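Precorrin-6y methylase (Rhodobacter capsulatus, PDB 3NJR) probably methylates precorrin-6Y during adenosylcobalamin biosynthesis, this chain being its C-terminal domain, which binds S-adenosyl-L-homocysteine, the spent form of the methyl donor. Local coordinates at residues L166-A180 against W191-Q203. Numbering follows the deposited sequence.
Sequences LHARHGGQLLRIDIA and WSASRPQLQWSGQ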
loop_
_atom_site.group_PDB
_atom_site.type_symbol
_atom_site.label_atom_id
_atom_site.label_comp_id
_atom_site.label_asym_id
_atom_site.label_seq_id
_atom_site.Cartn_x
_atom_site.Cartn_y
_atom_site.Cartn_z
ATOM N N LEU A 166 15.727 3.931 15.551
ATOM C CA LEU A 166 15.628 5.264 16.123
ATOM C C LEU A 166 14.304 5.401 16.855
ATOM O O LEU A 166 14.299 5.766 18.027
ATOM C CB LEU A 166 15.756 6.352 15.043
ATOM C CG LEU A 166 17.034 7.161 14.758
ATOM C CD1 LEU A 166 18.035 7.155 15.915
ATOM C CD2 LEU A 166 17.690 6.787 13.439
ATOM N N HIS A 167 13.195 5.089 16.170
ATOM C CA HIS A 167 11.856 5.061 16.805
ATOM C C HIS A 167 11.776 4.229 18.084
ATOM O O HIS A 167 11.241 4.698 19.070
ATOM C CB HIS A 167 10.756 4.603 15.843
ATOM C CG HIS A 167 9.378 4.792 16.389
ATOM N ND1 HIS A 167 8.639 3.758 16.918
ATOM C CD2 HIS A 167 8.617 5.906 16.527
ATOM C CE1 HIS A 167 7.476 4.221 17.343
ATOM N NE2 HIS A 167 7.439 5.522 17.121
ATOM N N ALA A 168 12.312 3.010 18.071
ATOM C CA ALA A 168 12.312 2.144 19.277
ATOM C C ALA A 168 13.096 2.768 20.427
ATOM O O ALA A 168 12.640 2.718 21.582
ATOM C CB ALA A 168 12.828 0.729 18.964
ATOM N N ARG A 169 14.255 3.373 20.118
ATOM C CA ARG A 169 15.093 4.040 21.148
ATOM C C ARG A 169 14.470 5.335 21.662
ATOM O O ARG A 169 14.422 5.560 22.872
ATOM C CB ARG A 169 16.522 4.315 20.639
ATOM C CG ARG A 169 17.415 3.049 20.502
ATOM C CD ARG A 169 18.466 3.065 19.317
ATOM N NE ARG A 169 19.298 4.284 19.237
ATOM C CZ ARG A 169 20.272 4.497 18.343
ATOM N NH1 ARG A 169 20.575 3.572 17.428
ATOM N NH2 ARG A 169 20.952 5.645 18.363
ATOM N N HIS A 170 13.972 6.177 20.752
ATOM C CA HIS A 170 13.678 7.575 21.108
ATOM C C HIS A 170 12.201 7.979 21.084
ATOM O O HIS A 170 11.851 9.042 21.574
ATOM C CB HIS A 170 14.537 8.532 20.264
ATOM C CG HIS A 170 15.993 8.161 20.222
ATOM N ND1 HIS A 170 16.814 8.201 21.337
ATOM C CD2 HIS A 170 16.778 7.746 19.196
ATOM C CE1 HIS A 170 18.036 7.831 20.994
ATOM N NE2 HIS A 170 18.041 7.548 19.699
ATOM N N GLY A 171 11.343 7.122 20.530
ATOM C CA GLY A 171 9.917 7.420 20.405
ATOM C C GLY A 171 9.626 8.334 19.229
ATOM O O GLY A 171 10.215 8.179 18.144
ATOM N N GLY A 172 8.736 9.303 19.459
ATOM C CA GLY A 172 8.283 10.207 18.425
ATOM C C GLY A 172 7.317 9.474 17.526
ATOM O O GLY A 172 6.657 8.527 17.945
ATOM N N GLN A 173 7.252 9.885 16.271
ATOM C CA GLN A 173 6.258 9.370 15.348
ATOM C C GLN A 173 6.963 8.672 14.208
ATOM O O GLN A 173 7.975 9.165 13.707
ATOM C CB GLN A 173 5.441 10.544 14.839
ATOM C CG GLN A 173 4.543 10.278 13.649
ATOM C CD GLN A 173 3.803 11.541 13.206
ATOM O OE1 GLN A 173 4.178 12.178 12.220
ATOM N NE2 GLN A 173 2.783 11.931 13.962
ATOM N N LEU A 174 6.448 7.528 13.788
ATOM C CA LEU A 174 6.994 6.867 12.587
ATOM C C LEU A 174 5.873 6.542 11.582
ATOM O O LEU A 174 4.982 5.761 11.892
ATOM C CB LEU A 174 7.802 5.615 12.968
ATOM C CG LEU A 174 8.492 4.735 11.912
ATOM C CD1 LEU A 174 9.686 5.411 11.207
ATOM C CD2 LEU A 174 8.943 3.439 12.570
ATOM N N LEU A 175 5.936 7.142 10.393
ATOM C CA LEU A 175 4.897 6.983 9.390
ATOM C C LEU A 175 5.378 6.149 8.227
ATOM O O LEU A 175 6.505 6.297 7.780
ATOM C CB LEU A 175 4.459 8.336 8.836
ATOM C CG LEU A 175 3.858 9.391 9.754
ATOM C CD1 LEU A 175 3.695 10.685 8.983
ATOM C CD2 LEU A 175 2.534 8.898 10.348
ATOM N N ARG A 176 4.532 5.260 7.740
ATOM C CA ARG A 176 4.810 4.616 6.472
ATOM C C ARG A 176 3.947 5.314 5.418
ATOM O O ARG A 176 2.729 5.492 5.615
ATOM C CB ARG A 176 4.518 3.109 6.525
ATOM C CG ARG A 176 4.647 2.449 5.163
ATOM C CD ARG A 176 4.176 0.977 5.093
ATOM N NE ARG A 176 2.807 0.744 5.568
ATOM C CZ ARG A 176 1.710 1.384 5.155
ATOM N NH1 ARG A 176 1.781 2.375 4.253
ATOM N NH2 ARG A 176 0.534 1.036 5.669
ATOM N N ILE A 177 4.561 5.719 4.310
ATOM C CA ILE A 177 3.876 6.571 3.338
ATOM C C ILE A 177 4.035 6.018 1.942
ATOM O O ILE A 177 5.148 5.791 1.481
ATOM C CB ILE A 177 4.416 8.025 3.354
ATOM C CG1 ILE A 177 4.375 8.618 4.763
ATOM C CG2 ILE A 177 3.607 8.894 2.403
ATOM C CD1 ILE A 177 5.482 9.589 5.040
ATOM N N ASP A 178 2.917 5.796 1.272
ATOM C CA ASP A 178 2.922 5.379 -0.117
ATOM C C ASP A 178 2.076 6.399 -0.885
ATOM O O ASP A 178 0.917 6.644 -0.523
ATOM C CB ASP A 178 2.333 3.980 -0.200
ATOM C CG ASP A 178 2.554 3.307 -1.549
ATOM O OD1 ASP A 178 3.534 3.634 -2.275
ATOM O OD2 ASP A 178 1.740 2.397 -1.867
ATOM N N ILE A 179 2.658 7.045 -1.888
ATOM C CA ILE A 179 1.891 7.960 -2.745
ATOM C C ILE A 179 2.114 7.571 -4.206
ATOM O O ILE A 179 3.253 7.546 -4.692
ATOM C CB ILE A 179 2.263 9.494 -2.556
ATOM C CG1 ILE A 179 2.361 9.928 -1.086
ATOM C CG2 ILE A 179 1.294 10.415 -3.292
ATOM C CD1 ILE A 179 1.082 9.933 -0.327
ATOM N N ALA A 180 1.024 7.259 -4.901
ATOM C CA ALA A 180 1.087 7.080 -6.351
ATOM C C ALA A 180 0.222 8.110 -7.082
ATOM O O ALA A 180 -0.579 8.815 -6.473
ATOM C CB ALA A 180 0.730 5.664 -6.756
ATOM N N TRP A 191 -1.987 3.413 -12.073
ATOM C CA TRP A 191 -1.201 4.017 -10.999
ATOM C C TRP A 191 0.279 3.933 -11.309
ATOM O O TRP A 191 0.754 2.907 -11.812
ATOM C CB TRP A 191 -1.471 3.336 -9.670
ATOM C CG TRP A 191 -2.840 3.542 -9.189
ATOM C CD1 TRP A 191 -3.746 2.584 -8.910
ATOM C CD2 TRP A 191 -3.482 4.794 -8.935
ATOM N NE1 TRP A 191 -4.918 3.146 -8.483
ATOM C CE2 TRP A 191 -4.777 4.510 -8.489
ATOM C CE3 TRP A 191 -3.084 6.130 -9.040
ATOM C CZ2 TRP A 191 -5.679 5.510 -8.144
ATOM C CZ3 TRP A 191 -3.978 7.113 -8.707
ATOM C CH2 TRP A 191 -5.256 6.805 -8.262
ATOM N N SER A 192 1.006 5.013 -11.036
ATOM C CA SER A 192 2.454 4.961 -11.183
ATOM C C SER A 192 2.990 4.008 -10.135
ATOM O O SER A 192 2.384 3.820 -9.083
ATOM C CB SER A 192 3.112 6.342 -11.083
ATOM O OG SER A 192 2.872 6.941 -9.829
ATOM N N ALA A 193 4.096 3.358 -10.456
ATOM C CA ALA A 193 4.678 2.391 -9.560
ATOM C C ALA A 193 5.534 3.144 -8.544
ATOM O O ALA A 193 6.529 3.795 -8.908
ATOM C CB ALA A 193 5.489 1.395 -10.350
ATOM N N SER A 194 5.131 3.076 -7.276
ATOM C CA SER A 194 5.838 3.802 -6.208
ATOM C C SER A 194 6.452 2.879 -5.152
ATOM O O SER A 194 6.153 1.681 -5.115
ATOM C CB SER A 194 4.902 4.818 -5.541
ATOM O OG SER A 194 3.805 4.167 -4.923
ATOM N N ARG A 195 7.321 3.440 -4.310
ATOM C CA ARG A 195 7.824 2.736 -3.126
ATOM C C ARG A 195 7.212 3.356 -1.890
ATOM O O ARG A 195 7.003 4.564 -1.844
ATOM C CB ARG A 195 9.332 2.876 -3.008
ATOM C CG ARG A 195 10.081 2.347 -4.172
ATOM C CD ARG A 195 11.559 2.355 -3.892
ATOM N NE ARG A 195 12.239 1.535 -4.894
ATOM C CZ ARG A 195 12.618 1.967 -6.097
ATOM N NH1 ARG A 195 12.406 3.231 -6.443
ATOM N NH2 ARG A 195 13.215 1.135 -6.950
ATOM N N PRO A 196 6.929 2.550 -0.860
ATOM C CA PRO A 196 6.642 3.279 0.379
ATOM C C PRO A 196 7.912 4.001 0.844
ATOM O O PRO A 196 9.031 3.610 0.477
ATOM C CB PRO A 196 6.251 2.183 1.365
ATOM C CG PRO A 196 6.891 0.941 0.824
ATOM C CD PRO A 196 7.051 1.097 -0.664
ATOM N N GLN A 197 7.739 5.072 1.606
ATOM C CA GLN A 197 8.857 5.785 2.195
ATOM C C GLN A 197 8.543 5.817 3.682
ATOM O O GLN A 197 7.381 5.950 4.081
ATOM C CB GLN A 197 8.961 7.196 1.603
ATOM C CG GLN A 197 10.389 7.677 1.293
ATOM C CD GLN A 197 10.463 8.752 0.183
ATOM O OE1 GLN A 197 10.139 8.500 -0.982
ATOM N NE2 GLN A 197 10.931 9.942 0.549
ATOM N N LEU A 198 9.565 5.641 4.508
ATOM C CA LEU A 198 9.378 5.779 5.941
ATOM C C LEU A 198 9.844 7.155 6.390
ATOM O O LEU A 198 10.793 7.711 5.839
ATOM C CB LEU A 198 10.084 4.656 6.701
ATOM C CG LEU A 198 9.184 3.570 7.313
ATOM C CD1 LEU A 198 8.352 2.852 6.264
ATOM C CD2 LEU A 198 10.006 2.574 8.139
ATOM N N GLN A 199 9.139 7.719 7.364
ATOM C CA GLN A 199 9.474 9.033 7.869
ATOM C C GLN A 199 9.408 9.028 9.377
ATOM O O GLN A 199 8.371 8.712 9.971
ATOM C CB GLN A 199 8.560 10.113 7.294
ATOM C CG GLN A 199 8.906 11.525 7.785
ATOM C CD GLN A 199 7.815 12.552 7.504
ATOM O OE1 GLN A 199 6.823 12.623 8.223
ATOM N NE2 GLN A 199 8.021 13.378 6.480
ATOM N N TRP A 200 10.527 9.368 9.994
ATOM C CA TRP A 200 10.548 9.499 11.416
ATOM C C TRP A 200 10.549 10.965 11.806
ATOM O O TRP A 200 11.166 11.835 11.146
ATOM C CB TRP A 200 11.736 8.762 12.018
ATOM C CG TRP A 200 11.815 8.907 13.512
ATOM C CD1 TRP A 200 10.866 8.542 14.436
ATOM C CD2 TRP A 200 12.900 9.471 14.257
ATOM N NE1 TRP A 200 11.296 8.849 15.714
ATOM C CE2 TRP A 200 12.541 9.411 15.636
ATOM C CE3 TRP A 200 14.150 10.010 13.897
ATOM C CZ2 TRP A 200 13.385 9.867 16.653
ATOM C CZ3 TRP A 200 15.000 10.461 14.912
ATOM C CH2 TRP A 200 14.603 10.387 16.282
ATOM N N SER A 201 9.853 11.234 12.896
ATOM C CA SER A 201 9.757 12.566 13.408
ATOM C C SER A 201 9.851 12.433 14.932
ATOM O O SER A 201 8.986 11.822 15.572
ATOM C CB SER A 201 8.433 13.175 12.943
ATOM O OG SER A 201 8.218 14.438 13.516
ATOM N N GLY A 202 10.931 12.959 15.504
ATOM C CA GLY A 202 11.138 12.915 16.945
ATOM C C GLY A 202 11.904 14.121 17.441
ATOM O O GLY A 202 11.978 15.130 16.767
ATOM N N GLN A 203 12.483 14.011 18.629
ATOM C CA GLN A 203 13.267 15.113 19.192
ATOM C C GLN A 203 14.329 14.679 20.209
ATOM O O GLN A 203 14.131 13.672 20.877
ATOM C CB GLN A 203 12.336 16.141 19.816
ATOM C CG GLN A 203 11.667 15.673 21.053
ATOM C CD GLN A 203 10.971 16.806 21.740
ATOM O OE1 GLN A 203 10.253 17.591 21.101
ATOM N NE2 GLN A 203 11.189 16.926 23.056
HETATM O O HOH W 1 6.554 11.294 10.653
#
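Trp200 packs its indole against the C-terminal end of helix 157-170. Its CB rests on Leu174 CD1 at 4.0 Å. CG is anti to the backbone N and beside the carbonyl carbon (chi1 178°), which leans the ring along its strand toward the Gly171-Gly172 turn. CD1 lies by Gln173 O, with His167 CD2 at 4.0 Å, the two rings nearly perpendicular. NE1 donates an almost straight in-plane bond to Gly171 O (2.7 Å). Farther out, CZ2 touches His170 CB, and CE3 and CZ3 meet Leu166 CG, whose CB makes a CH-pi contact over the six-membered ring. Gly202 N lies over the opposite face. A flat ring thus fits between Leu166 and backbone, its N-H answering Gly171 O; apolar Leu166 and Leu174 suit a buried indole. Gly171 and Gly172 have positive phi, and at Gly172 a side chain would run into Ser201 O. Beyond, Gln173, Leu175 and Ile177 form antiparallel hydrogen-bonded pairs with Ser201, Gln199 and Gln197. Ser194 OG donates to OD1 of Asp178 (2.7 Å); OD2 of the same carboxylate forms a salt bridge with Arg176 of the second subunit. This is the C-terminal antiparallel beta hairpin of a class I, Rossmann-like methyltransferase fold, its outer strand continuing the sheet into that subunit.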